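Local atomic coordinates of inositol monophosphatase family protein (Staphylococcus aureus, PDB entry 5J16), a protein that probably hydrolyses inositol monophosphates to free myo-inositol and phosphate, using metal ions bound in its active site. Residues A[68-73]-A[88-93]; A[92-97]-A[189-194]; A[105-110]-A[121-126]; A[160-165]-A[178-183]. All coordinates share one frame; numbering follows the deposited sequence.

Overall arrangement
The chain first closes on itself in contact 1, where 68-73 lies alongside 88-93 as the parallel edge of the larger mixed sheet. Contact 2 opens where contact 1 ends, sharing Pro92 and Ile93, and closes a long loop by meeting 189-194. Contacts 3 and 4 are nested inside that loop, one after the other. Contact 3, a hairpin, continues the first sheet: Asp91 O probably bonds Ser109 N, and Asp94 N probably bonds Ala107 O. Contact 4 lies across the molecule in the second sheet, its centre about 30 Å from that of contact 1. Contacts 1 and 2 share both calcium ions and the inositol phosphate, at the join between the two halves.

Contact 1: residues A[68-73]-A[88-93]. With CA (calcium ion), chain F; CA (calcium ion), chain E; IPD (D-myo-inositol-1-phosphate), chain G.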
loop_
_atom_site.group_PDB
_atom_site.type_symbol
_atom_site.label_atom_id
_atom_site.label_comp_id
_atom_site.label_asym_id
_atom_site.label_seq_id
_atom_site.Cartn_x
_atom_site.Cartn_y
_atom_site.Cartn_z
ATOM N N HIS A 68 13.965 22.705 25.417
ATOM C CA HIS A 68 12.941 22.130 24.523
ATOM C C HIS A 68 12.314 20.935 25.204
ATOM O O HIS A 68 12.929 20.307 26.077
ATOM C CB HIS A 68 13.538 21.723 23.165
ATOM C CG HIS A 68 13.859 22.894 22.298
ATOM N ND1 HIS A 68 14.352 22.773 21.020
ATOM C CD2 HIS A 68 13.759 24.227 22.535
ATOM C CE1 HIS A 68 14.540 23.975 20.504
ATOM N NE2 HIS A 68 14.202 24.876 21.410
ATOM N N GLN A 69 11.076 20.645 24.833
ATOM C CA GLN A 69 10.415 19.443 25.313
ATOM C C GLN A 69 10.173 18.494 24.133
ATOM O O GLN A 69 10.072 18.932 22.960
ATOM C CB GLN A 69 9.101 19.797 25.970
ATOM C CG GLN A 69 9.170 20.715 27.182
ATOM C CD GLN A 69 7.810 20.762 27.877
ATOM O OE1 GLN A 69 7.613 20.082 28.876
ATOM N NE2 GLN A 69 6.850 21.519 27.314
ATOM N N VAL A 70 10.068 17.214 24.462
ATOM C CA VAL A 70 9.953 16.143 23.483
ATOM C C VAL A 70 8.768 15.215 23.794
ATOM O O VAL A 70 8.746 14.537 24.821
ATOM C CB VAL A 70 11.260 15.339 23.437
ATOM C CG1 VAL A 70 11.173 14.177 22.442
ATOM C CG2 VAL A 70 12.440 16.268 23.111
ATOM N N LEU A 71 7.774 15.206 22.905
ATOM C CA LEU A 71 6.606 14.321 23.023
ATOM C C LEU A 71 6.852 13.112 22.149
ATOM O O LEU A 71 6.790 13.223 20.931
ATOM C CB LEU A 71 5.342 15.051 22.574
ATOM C CG LEU A 71 3.998 14.325 22.628
ATOM C CD1 LEU A 71 3.674 13.701 23.987
ATOM C CD2 LEU A 71 2.918 15.318 22.251
ATOM N N GLY A 72 7.146 11.971 22.771
ATOM C CA GLY A 72 7.481 10.746 22.054
ATOM C C GLY A 72 6.582 9.580 22.392
ATOM O O GLY A 72 6.016 9.533 23.487
ATOM N N GLU A 73 6.472 8.617 21.466
ATOM C CA GLU A 73 5.599 7.459 21.690
ATOM C C GLU A 73 6.178 6.501 22.702
ATOM O O GLU A 73 5.492 6.130 23.656
ATOM C CB GLU A 73 5.182 6.764 20.386
ATOM C CG GLU A 73 5.896 5.505 19.907
ATOM C CD GLU A 73 4.911 4.519 19.321
ATOM O OE1 GLU A 73 4.929 4.342 18.087
ATOM O OE2 GLU A 73 4.108 3.955 20.103
ATOM N N TRP A 88 8.894 19.072 20.294
ATOM C CA TRP A 88 9.238 18.096 19.278
ATOM C C TRP A 88 8.340 16.875 19.471
ATOM O O TRP A 88 8.347 16.245 20.534
ATOM C CB TRP A 88 10.688 17.618 19.428
ATOM C CG TRP A 88 11.719 18.656 19.230
ATOM C CD1 TRP A 88 11.971 19.722 20.049
ATOM C CD2 TRP A 88 12.696 18.731 18.162
ATOM N NE1 TRP A 88 13.016 20.463 19.550
ATOM C CE2 TRP A 88 13.491 19.895 18.406
ATOM C CE3 TRP A 88 12.969 17.946 17.029
ATOM C CZ2 TRP A 88 14.546 20.283 17.576
ATOM C CZ3 TRP A 88 14.002 18.359 16.179
ATOM C CH2 TRP A 88 14.787 19.516 16.474
ATOM N N VAL A 89 7.591 16.523 18.443
ATOM C CA VAL A 89 6.649 15.403 18.560
ATOM C C VAL A 89 7.103 14.333 17.577
ATOM O O VAL A 89 6.994 14.483 16.383
ATOM C CB VAL A 89 5.139 15.861 18.630
ATOM C CG1 VAL A 89 4.893 17.300 18.203
ATOM C CG2 VAL A 89 4.177 14.899 18.011
ATOM N N VAL A 90 7.706 13.287 18.134
ATOM C CA VAL A 90 8.432 12.307 17.383
ATOM C C VAL A 90 7.864 10.905 17.499
ATOM O O VAL A 90 7.464 10.440 18.540
ATOM C CB VAL A 90 10.004 12.387 17.555
ATOM C CG1 VAL A 90 10.485 13.625 18.310
ATOM C CG2 VAL A 90 10.668 11.093 18.043
ATOM N N ASP A 91 7.816 10.270 16.343
ATOM C CA ASP A 91 7.580 8.855 16.200
ATOM C C ASP A 91 8.864 8.395 15.557
ATOM O O ASP A 91 9.148 8.768 14.429
ATOM C CB ASP A 91 6.369 8.597 15.290
ATOM C CG ASP A 91 5.859 7.183 15.377
ATOM O OD1 ASP A 91 6.594 6.315 15.871
ATOM O OD2 ASP A 91 4.712 6.958 14.911
ATOM N N PRO A 92 9.684 7.656 16.300
ATOM C CA PRO A 92 10.973 7.198 15.749
ATOM C C PRO A 92 10.855 6.147 14.644
ATOM O O PRO A 92 11.702 6.131 13.768
ATOM C CB PRO A 92 11.688 6.629 16.974
ATOM C CG PRO A 92 10.579 6.230 17.894
ATOM C CD PRO A 92 9.555 7.322 17.731
ATOM N N ILE A 93 9.854 5.261 14.694
ATOM C CA ILE A 93 9.548 4.340 13.568
ATOM C C ILE A 93 8.033 4.259 13.467
ATOM O O ILE A 93 7.407 3.576 14.271
ATOM C CB ILE A 93 10.113 2.881 13.733
ATOM C CG1 ILE A 93 11.641 2.830 13.536
ATOM C CG2 ILE A 93 9.506 1.920 12.709
ATOM C CD1 ILE A 93 12.443 2.885 14.814
HETATM CA CA CA F . 6.427 3.977 16.525
HETATM CA CA CA E . 3.166 5.375 14.827
HETATM C C1 IPD G . 0.973 2.758 13.615
HETATM C C2 IPD G . 1.039 3.053 12.126
HETATM C C3 IPD G . -0.138 2.270 11.475
HETATM C C4 IPD G . -1.494 2.770 11.971
HETATM C C5 IPD G . -1.604 2.663 13.496
HETATM C C6 IPD G . -0.358 3.324 14.210
HETATM P P1 IPD G . 3.398 2.370 14.790
HETATM O O1 IPD G . 2.081 3.282 14.326
HETATM O O2 IPD G . 0.924 4.483 11.875
HETATM O O3 IPD G . -0.119 2.327 10.068
HETATM O O4 IPD G . -2.500 1.935 11.460
HETATM O O5 IPD G . -2.834 3.318 13.848
HETATM O O6 IPD G . -0.389 3.025 15.582
HETATM O O7 IPD G . 3.151 1.400 15.915
HETATM O O8 IPD G . 3.889 1.587 13.447
HETATM O O9 IPD G . 4.530 3.513 15.120
HETATM O O HOH W 1 2.357 5.314 17.104
#
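Glu73 and Asp91 come together on a calcium ion at the C-terminal ends of two parallel strands, 69-72 and 88-91, at the edge of the larger mixed sheet of the inositol monophosphatase fold. Glu73 OE1 lies 2.2 Å from the calcium of chain F, although this side chain is poorly ordered. Asp91 bridges the two metals: OD1 is 2.4 Å from the same ion and OD2 is 2.2 Å from the calcium of chain E. With CG anti to its backbone N (chi1 -165°), its carboxylate is carried forward between them, its plane turned steeply from that of Glu73. Ile93 O adds a ligand to the chain F ion at 2.5 Å, and O9 of the inositol phosphate joins both metals. Asp94 and Asp216 complete the protein ligands of the chain E ion.

Behind this shell the strand pairing sets the backbone positions from which the two carboxylates reach the metals. Leu71 is gripped twice, its N giving a 2.7 Å bond to Trp88 O and its O receiving Val90 N. Leu71 and Val89 side chains meet on the face covered by helix 214-225, whereas Val70, Trp88 and Val90 lie on the other, toward helices 48-64 and 10-31. At the far end, Trp88 NE1 donates almost straight (169°) to His68 ND1 at 3.0 Å, within the indole plane but 36° out of the imidazole plane.

Contact 2: residues A[92-97]-A[189-194]. With CA (calcium ion), chain E; CA (calcium ion), chain F; IPD (D-myo-inositol-1-phosphate), chain G.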
loop_
_atom_site.group_PDB
_atom_site.type_symbol
_atom_site.label_atom_id
_atom_site.label_comp_id
_atom_site.label_asym_id
_atom_site.label_seq_id
_atom_site.Cartn_x
_atom_site.Cartn_y
_atom_site.Cartn_z
ATOM N N PRO A 92 9.684 7.656 16.300
ATOM C CA PRO A 92 10.973 7.198 15.749
ATOM C C PRO A 92 10.855 6.147 14.644
ATOM O O PRO A 92 11.702 6.131 13.768
ATOM C CB PRO A 92 11.688 6.629 16.974
ATOM C CG PRO A 92 10.579 6.230 17.894
ATOM C CD PRO A 92 9.555 7.322 17.731
ATOM N N ILE A 93 9.854 5.261 14.694
ATOM C CA ILE A 93 9.548 4.340 13.568
ATOM C C ILE A 93 8.033 4.259 13.467
ATOM O O ILE A 93 7.407 3.576 14.271
ATOM C CB ILE A 93 10.113 2.881 13.733
ATOM C CG1 ILE A 93 11.641 2.830 13.536
ATOM C CG2 ILE A 93 9.506 1.920 12.709
ATOM C CD1 ILE A 93 12.443 2.885 14.814
ATOM N N ASP A 94 7.464 4.973 12.487
ATOM C CA ASP A 94 6.078 4.836 12.148
ATOM C C ASP A 94 5.990 3.751 11.101
ATOM O O ASP A 94 6.606 3.849 10.070
ATOM C CB ASP A 94 5.474 6.139 11.650
ATOM C CG ASP A 94 3.936 6.060 11.506
ATOM O OD1 ASP A 94 3.253 5.635 12.481
ATOM O OD2 ASP A 94 3.417 6.369 10.413
ATOM N N GLY A 95 5.162 2.757 11.375
ATOM C CA GLY A 95 5.082 1.547 10.613
ATOM C C GLY A 95 6.016 0.473 11.117
ATOM O O GLY A 95 6.809 -0.059 10.329
ATOM N N THR A 96 5.946 0.136 12.407
ATOM C CA THR A 96 6.806 -0.955 12.928
ATOM C C THR A 96 6.484 -2.332 12.368
ATOM O O THR A 96 7.382 -3.143 12.215
ATOM C CB THR A 96 6.863 -1.063 14.479
ATOM O OG1 THR A 96 5.636 -0.615 15.035
ATOM C CG2 THR A 96 7.964 -0.218 15.028
ATOM N N LEU A 97 5.223 -2.600 12.065
ATOM C CA LEU A 97 4.860 -3.864 11.424
ATOM C C LEU A 97 5.517 -3.926 10.054
ATOM O O LEU A 97 6.138 -4.910 9.719
ATOM C CB LEU A 97 3.352 -4.021 11.297
ATOM C CG LEU A 97 2.725 -4.535 12.572
ATOM C CD1 LEU A 97 1.215 -4.276 12.554
ATOM C CD2 LEU A 97 3.030 -6.023 12.744
ATOM N N TYR A 189 -1.430 1.171 3.366
ATOM C CA TYR A 189 0.015 1.061 3.317
ATOM C C TYR A 189 0.636 0.739 4.660
ATOM O O TYR A 189 1.795 0.308 4.717
ATOM C CB TYR A 189 0.600 2.349 2.688
ATOM C CG TYR A 189 0.047 2.630 1.260
ATOM C CD1 TYR A 189 0.092 1.656 0.269
ATOM C CD2 TYR A 189 -0.475 3.868 0.914
ATOM C CE1 TYR A 189 -0.381 1.900 -1.006
ATOM C CE2 TYR A 189 -0.950 4.120 -0.356
ATOM C CZ TYR A 189 -0.901 3.128 -1.314
ATOM O OH TYR A 189 -1.363 3.354 -2.593
ATOM N N GLY A 190 -0.100 0.890 5.750
ATOM C CA GLY A 190 0.465 0.575 7.059
ATOM C C GLY A 190 1.442 1.597 7.632
ATOM O O GLY A 190 2.279 1.246 8.501
ATOM N N SER A 191 1.338 2.849 7.176
ATOM C CA SER A 191 2.028 3.966 7.862
ATOM C C SER A 191 1.178 5.204 7.796
ATOM O O SER A 191 0.997 5.787 6.727
ATOM C CB SER A 191 3.413 4.272 7.263
ATOM O OG SER A 191 3.921 5.525 7.727
ATOM N N ALA A 192 0.663 5.623 8.935
ATOM C CA ALA A 192 -0.129 6.817 8.964
ATOM C C ALA A 192 0.671 8.057 8.484
ATOM O O ALA A 192 0.171 8.894 7.712
ATOM C CB ALA A 192 -0.684 7.021 10.361
ATOM N N ALA A 193 1.912 8.178 8.932
ATOM C CA ALA A 193 2.726 9.326 8.529
ATOM C C ALA A 193 2.902 9.348 7.030
ATOM O O ALA A 193 2.686 10.397 6.432
ATOM C CB ALA A 193 4.076 9.304 9.206
ATOM N N LEU A 194 3.263 8.192 6.428
ATOM C CA LEU A 194 3.446 8.082 4.951
ATOM C C LEU A 194 2.160 8.178 4.156
ATOM O O LEU A 194 2.180 8.686 3.037
ATOM C CB LEU A 194 4.205 6.808 4.526
ATOM C CG LEU A 194 5.689 6.773 4.872
ATOM C CD1 LEU A 194 6.236 5.391 4.576
ATOM C CD2 LEU A 194 6.466 7.834 4.105
HETATM CA CA CA E . 3.166 5.375 14.827
HETATM CA CA CA F . 6.427 3.977 16.525
HETATM C C1 IPD G . 0.973 2.758 13.615
HETATM C C2 IPD G . 1.039 3.053 12.126
HETATM C C3 IPD G . -0.138 2.270 11.475
HETATM C C4 IPD G . -1.494 2.770 11.971
HETATM C C5 IPD G . -1.604 2.663 13.496
HETATM C C6 IPD G . -0.358 3.324 14.210
HETATM P P1 IPD G . 3.398 2.370 14.790
HETATM O O1 IPD G . 2.081 3.282 14.326
HETATM O O2 IPD G . 0.924 4.483 11.875
HETATM O O3 IPD G . -0.119 2.327 10.068
HETATM O O4 IPD G . -2.500 1.935 11.460
HETATM O O5 IPD G . -2.834 3.318 13.848
HETATM O O6 IPD G . -0.389 3.025 15.582
HETATM O O7 IPD G . 3.151 1.400 15.915
HETATM O O8 IPD G . 3.889 1.587 13.447
HETATM O O9 IPD G . 4.530 3.513 15.120
HETATM O O HOH W 1 2.357 5.314 17.104
#
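Gly190 O rests on Gly95 CA at 3.5 Å, bringing the loop ahead of helix 192-200 onto the start of helix 96-102. Just before it, Tyr189 points its hydroxyl to Gln102 of the second subunit. Ser191 follows as the N-cap of helix 192-200. Its OG is anti to the backbone N (chi1 167°), a setting that lets it work in two directions: it accepts from Leu194 N at 3.0 Å and donates to Asp94 OD2 at 2.9 Å. Ala192 N passes close to that carboxylate oxygen at a poor angle, and bonds instead to O2 of the inositol phosphate. One residue on, Ala193 N makes a 2.8 Å bond to Asp94 OD2 on its syn side. The Ser191 hydroxyl meets OD2 from the opposite face, 37° out of the carboxylate plane, so the oxygen is clasped from both faces and the carboxylate is kept from rotating. Ala193 CB also packs against it, and Leu194 carries the helix on toward Val123.

The fixed turn of the Asp94 carboxylate presents OD1 to the calcium of chain E at 2.4 Å, and the same oxygen accepts from O2 of the ligand at 2.7 Å. Farther along, Gly95 N and Thr96 N both donate to phosphate oxygen O8, each at 2.7 Å, at the N terminus of helix 96-102. Asp94, Gly95 and Thr96 belong to the Asp-Pro-Ile-Asp-Gly-Thr signature of the inositol monophosphatase family, here seen joining metal, phosphate and inositol ring in one active site.

Contact 3: residues A[105-110]-A[121-126]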
loop_
_atom_site.group_PDB
_atom_site.type_symbol
_atom_site.label_atom_id
_atom_site.label_comp_id
_atom_site.label_asym_id
_atom_site.label_seq_id
_atom_site.Cartn_x
_atom_site.Cartn_y
_atom_site.Cartn_z
ATOM N N ASN A 105 9.031 0.753 3.946
ATOM C CA ASN A 105 7.731 1.420 4.102
ATOM C C ASN A 105 7.464 1.859 5.554
ATOM O O ASN A 105 6.327 1.770 6.028
ATOM C CB ASN A 105 6.598 0.517 3.584
ATOM C CG ASN A 105 6.855 -0.003 2.174
ATOM O OD1 ASN A 105 7.278 0.729 1.302
ATOM N ND2 ASN A 105 6.575 -1.253 1.950
ATOM N N PHE A 106 8.510 2.333 6.245
ATOM C CA PHE A 106 8.381 2.921 7.567
ATOM C C PHE A 106 9.057 4.256 7.521
ATOM O O PHE A 106 9.930 4.469 6.692
ATOM C CB PHE A 106 9.006 2.051 8.687
ATOM C CG PHE A 106 10.461 1.741 8.482
ATOM C CD1 PHE A 106 11.451 2.600 8.979
ATOM C CD2 PHE A 106 10.842 0.614 7.783
ATOM C CE1 PHE A 106 12.810 2.328 8.804
ATOM C CE2 PHE A 106 12.205 0.355 7.570
ATOM C CZ PHE A 106 13.191 1.211 8.104
ATOM N N ALA A 107 8.650 5.138 8.416
ATOM C CA ALA A 107 9.125 6.521 8.444
ATOM C C ALA A 107 9.513 6.936 9.837
ATOM O O ALA A 107 8.916 6.455 10.827
ATOM C CB ALA A 107 8.034 7.469 7.945
ATOM N N ILE A 108 10.511 7.818 9.914
ATOM C CA ILE A 108 10.725 8.653 11.106
ATOM C C ILE A 108 9.845 9.885 10.913
ATOM O O ILE A 108 9.905 10.494 9.848
ATOM C CB ILE A 108 12.184 9.098 11.283
ATOM C CG1 ILE A 108 13.082 7.883 11.325
ATOM C CG2 ILE A 108 12.360 9.879 12.595
ATOM C CD1 ILE A 108 14.539 8.211 11.325
ATOM N N SER A 109 9.017 10.228 11.911
ATOM C CA SER A 109 8.168 11.450 11.862
ATOM C C SER A 109 8.559 12.435 12.966
ATOM O O SER A 109 8.693 12.042 14.137
ATOM C CB SER A 109 6.679 11.102 11.976
ATOM O OG SER A 109 5.860 12.286 11.947
ATOM N N ILE A 110 8.776 13.690 12.578
ATOM C CA ILE A 110 9.069 14.791 13.506
ATOM C C ILE A 110 8.309 16.054 13.142
ATOM O O ILE A 110 8.333 16.515 12.014
ATOM C CB ILE A 110 10.576 15.159 13.598
ATOM C CG1 ILE A 110 11.398 13.955 14.062
ATOM C CG2 ILE A 110 10.778 16.316 14.583
ATOM C CD1 ILE A 110 12.883 14.202 14.116
ATOM N N GLY A 121 7.711 20.325 9.733
ATOM C CA GLY A 121 7.336 18.927 9.698
ATOM C C GLY A 121 8.288 18.157 8.815
ATOM O O GLY A 121 8.677 18.637 7.737
ATOM N N PHE A 122 8.652 16.971 9.296
ATOM C CA PHE A 122 9.558 16.029 8.622
ATOM C C PHE A 122 9.003 14.601 8.692
ATOM O O PHE A 122 8.665 14.098 9.766
ATOM C CB PHE A 122 10.935 15.986 9.289
ATOM C CG PHE A 122 11.636 17.324 9.396
ATOM C CD1 PHE A 122 12.494 17.766 8.387
ATOM C CD2 PHE A 122 11.467 18.121 10.529
ATOM C CE1 PHE A 122 13.160 18.993 8.501
ATOM C CE2 PHE A 122 12.140 19.338 10.654
ATOM C CZ PHE A 122 12.985 19.777 9.628
ATOM N N VAL A 123 8.965 13.949 7.539
ATOM C CA VAL A 123 8.625 12.547 7.420
ATOM C C VAL A 123 9.631 11.899 6.501
ATOM O O VAL A 123 9.631 12.164 5.319
ATOM C CB VAL A 123 7.194 12.332 6.851
ATOM C CG1 VAL A 123 6.879 10.845 6.726
ATOM C CG2 VAL A 123 6.169 13.027 7.747
ATOM N N TYR A 124 10.454 11.023 7.052
ATOM C CA TYR A 124 11.555 10.433 6.320
ATOM C C TYR A 124 11.316 8.964 6.045
ATOM O O TYR A 124 11.417 8.143 6.945
ATOM C CB TYR A 124 12.822 10.630 7.128
ATOM C CG TYR A 124 14.124 10.209 6.476
ATOM C CD1 TYR A 124 14.393 10.417 5.131
ATOM C CD2 TYR A 124 15.127 9.679 7.248
ATOM C CE1 TYR A 124 15.603 10.014 4.565
ATOM C CE2 TYR A 124 16.336 9.311 6.708
ATOM C CZ TYR A 124 16.576 9.473 5.380
ATOM O OH TYR A 124 17.814 9.073 4.943
ATOM N N ASP A 125 10.978 8.647 4.791
ATOM C CA ASP A 125 10.995 7.246 4.288
ATOM C C ASP A 125 12.448 6.731 4.257
ATOM O O ASP A 125 13.170 6.961 3.300
ATOM C CB ASP A 125 10.387 7.159 2.893
ATOM C CG ASP A 125 10.155 5.725 2.448
ATOM O OD1 ASP A 125 10.854 4.834 2.958
ATOM O OD2 ASP A 125 9.240 5.506 1.643
ATOM N N VAL A 126 12.852 6.081 5.347
ATOM C CA VAL A 126 14.240 5.751 5.607
ATOM C C VAL A 126 14.823 4.868 4.472
ATOM O O VAL A 126 15.866 5.196 3.922
ATOM C CB VAL A 126 14.361 5.085 6.999
ATOM C CG1 VAL A 126 15.674 4.358 7.170
ATOM C CG2 VAL A 126 14.170 6.127 8.094
HETATM O O HOH W 2 10.442 2.376 2.205
HETATM O O HOH W 3 11.478 2.892 5.115
#
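The Phe106 ring meets Val126 obliquely, CE1 lying 3.6 Å from CB, while water 3 sits over the centre of one ring face. Phe106 CG takes the position between backbone N and carbonyl carbon (chi1 57°), which turns the ring toward Val126 although its CB points away. The Tyr124 ring has Val126 CA over one face and Ile108 CD1 at its edge; its hydroxyl goes to Asp129. Ile110 O lies at the edge of the Phe122 ring. Val126 CG2 also touches Ile108 CG1, at 3.8 Å.

Antiparallel bonding joins the backbones in two hydrogen-bonded pairs, Ile108 with Tyr124 and Ile110 with Phe122. Ile110 N donates to Phe122 O at 2.8 Å, nearly straight at 174°. Past the last bonds water takes over: water 3 donates to both Phe106 O, at 2.7 Å, and Asp125 OD1, and water 2 links Asn105 N to that same carboxylate oxygen.

The pair forms a beta hairpin flanked by strands 86-91 and 130-135. Helix 10-31 covers the face carrying Ile108 and Phe122, and helix 192-200 packs on the other against Ala107 and Val123.

Contact 4: residues A[160-165]-A[178-183]; sequences IGINPN and EIVNDS
Ile160 and Ile162 pack onto helix 172-182 just ahead of Asn163, whose OD1 is gripped by two donors from Asn165. The backbone N of Asn165 reaches it at 2.6 Å, in the carbonyl plane and on a lone pair, with an N-H...O angle of 171°. Asn165 ND2 donates to the same oxygen but is tilted 30° from that plane. The backbone bond closes an Asx turn and makes Asn163 the N-cap of the short, weakly bonded helix 164-167, which begins with Pro164. The amide nitrogen of Asn163 reaches Ala186 O of the second subunit, so this cap lies at the dimer interface.

Across the contact itself the touching is apolar. Ile160 CG1 stands between its backbone N and carbonyl carbon (chi1 56°), and the extended branch beyond it drives CD1 into the last turn of helix 172-182. There CD1 meets Ile179 CG2 at 3.5 Å, and it also lies alongside Ser183, with CB at 3.5 Å and OG at 3.4 Å. The Ser183 hydroxyl turns back to Val180 O, within its own segment. Ile162 adds a looser touch, its CG2 being 4.2 Å from Val180 CG2, and Leu167 lies against both residues. Met208 and the helix 252-263 residues Tyr262 and Leu263 surround Ile179, whereas Leu155 covers Ile160 and Ser183.

Strand 159-161, helix 172-182 and strand 185-187, which runs parallel beside the first strand, make up a beta-alpha-beta crossover in the second sheet, with this contact seating the end of its helix on the strand.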
loop_
_atom_site.group_PDB
_atom_site.type_symbol
_atom_site.label_atom_id
_atom_site.label_comp_id
_atom_site.label_asym_id
_atom_site.label_seq_id
_atom_site.Cartn_x
_atom_site.Cartn_y
_atom_site.Cartn_z
ATOM N N ILE A 160 -8.967 6.327 -1.810
ATOM C CA ILE A 160 -8.885 6.690 -0.375
ATOM C C ILE A 160 -8.028 5.719 0.423
ATOM O O ILE A 160 -8.016 4.520 0.134
ATOM C CB ILE A 160 -10.257 6.784 0.331
ATOM C CG1 ILE A 160 -11.051 5.490 0.200
ATOM C CG2 ILE A 160 -11.029 7.980 -0.205
ATOM C CD1 ILE A 160 -12.455 5.578 0.751
ATOM N N GLY A 161 -7.318 6.251 1.418
ATOM C CA GLY A 161 -6.500 5.457 2.315
ATOM C C GLY A 161 -7.353 5.027 3.479
ATOM O O GLY A 161 -7.780 5.859 4.272
ATOM N N ILE A 162 -7.615 3.725 3.586
ATOM C CA ILE A 162 -8.262 3.174 4.757
ATOM C C ILE A 162 -8.020 1.701 4.958
ATOM O O ILE A 162 -8.225 0.890 4.074
ATOM C CB ILE A 162 -9.778 3.407 4.683
ATOM C CG1 ILE A 162 -10.442 3.065 6.010
ATOM C CG2 ILE A 162 -10.409 2.673 3.512
ATOM C CD1 ILE A 162 -11.927 3.382 5.983
ATOM N N ASN A 163 -7.657 1.326 6.154
ATOM C CA ASN A 163 -7.379 -0.055 6.419
ATOM C C ASN A 163 -8.630 -0.964 6.523
ATOM O O ASN A 163 -9.629 -0.594 7.156
ATOM C CB ASN A 163 -6.547 -0.177 7.685
ATOM C CG ASN A 163 -5.935 -1.542 7.805
ATOM O OD1 ASN A 163 -6.627 -2.510 8.133
ATOM N ND2 ASN A 163 -4.667 -1.652 7.445
ATOM N N PRO A 164 -8.561 -2.187 5.940
ATOM C CA PRO A 164 -9.626 -3.160 6.127
ATOM C C PRO A 164 -10.058 -3.368 7.580
ATOM O O PRO A 164 -11.213 -3.670 7.828
ATOM C CB PRO A 164 -8.993 -4.461 5.607
ATOM C CG PRO A 164 -8.069 -4.007 4.571
ATOM C CD PRO A 164 -7.504 -2.732 5.065
ATOM N N ASN A 165 -9.133 -3.256 8.530
ATOM C CA ASN A 165 -9.482 -3.516 9.921
ATOM C C ASN A 165 -10.626 -2.624 10.458
ATOM O O ASN A 165 -11.459 -3.091 11.217
ATOM C CB ASN A 165 -8.225 -3.512 10.803
ATOM C CG ASN A 165 -7.317 -4.733 10.523
ATOM O OD1 ASN A 165 -7.642 -5.855 10.932
ATOM N ND2 ASN A 165 -6.192 -4.523 9.793
ATOM N N GLU A 178 -20.138 2.930 3.238
ATOM C CA GLU A 178 -20.671 3.796 2.171
ATOM C C GLU A 178 -19.520 4.565 1.492
ATOM O O GLU A 178 -19.475 4.684 0.279
ATOM C CB GLU A 178 -21.705 4.804 2.663
ATOM C CG GLU A 178 -22.974 4.236 3.271
ATOM C CD GLU A 178 -23.053 4.514 4.762
ATOM O OE1 GLU A 178 -22.380 3.777 5.512
ATOM O OE2 GLU A 178 -23.758 5.475 5.178
ATOM N N ILE A 179 -18.569 5.062 2.286
ATOM C CA ILE A 179 -17.431 5.831 1.754
ATOM C C ILE A 179 -16.557 4.994 0.891
ATOM O O ILE A 179 -16.113 5.448 -0.175
ATOM C CB ILE A 179 -16.591 6.460 2.881
ATOM C CG1 ILE A 179 -17.410 7.572 3.545
ATOM C CG2 ILE A 179 -15.251 6.989 2.380
ATOM C CD1 ILE A 179 -17.863 7.240 4.938
ATOM N N VAL A 180 -16.303 3.774 1.340
ATOM C CA VAL A 180 -15.518 2.837 0.534
ATOM C C VAL A 180 -16.208 2.590 -0.808
ATOM O O VAL A 180 -15.563 2.685 -1.825
ATOM C CB VAL A 180 -15.208 1.529 1.290
ATOM C CG1 VAL A 180 -14.437 0.569 0.388
ATOM C CG2 VAL A 180 -14.424 1.826 2.570
ATOM N N ASN A 181 -17.522 2.383 -0.791
ATOM C CA ASN A 181 -18.298 2.049 -2.003
ATOM C C ASN A 181 -18.512 3.187 -2.976
ATOM O O ASN A 181 -18.641 2.910 -4.171
ATOM C CB ASN A 181 -19.685 1.505 -1.631
ATOM C CG ASN A 181 -19.623 0.157 -0.946
ATOM O OD1 ASN A 181 -18.667 -0.578 -1.109
ATOM N ND2 ASN A 181 -20.658 -0.180 -0.195
ATOM N N ASP A 182 -18.610 4.440 -2.503
ATOM C CA ASP A 182 -18.675 5.599 -3.425
ATOM C C ASP A 182 -17.274 5.840 -3.966
ATOM O O ASP A 182 -17.136 6.207 -5.137
ATOM C CB ASP A 182 -19.304 6.877 -2.800
ATOM N N SER A 183 -16.238 5.579 -3.157
ATOM C CA SER A 183 -14.847 5.849 -3.574
ATOM C C SER A 183 -14.470 5.012 -4.789
ATOM O O SER A 183 -14.928 3.876 -4.958
ATOM C CB SER A 183 -13.816 5.619 -2.436
ATOM O OG SER A 183 -13.645 4.236 -2.188
#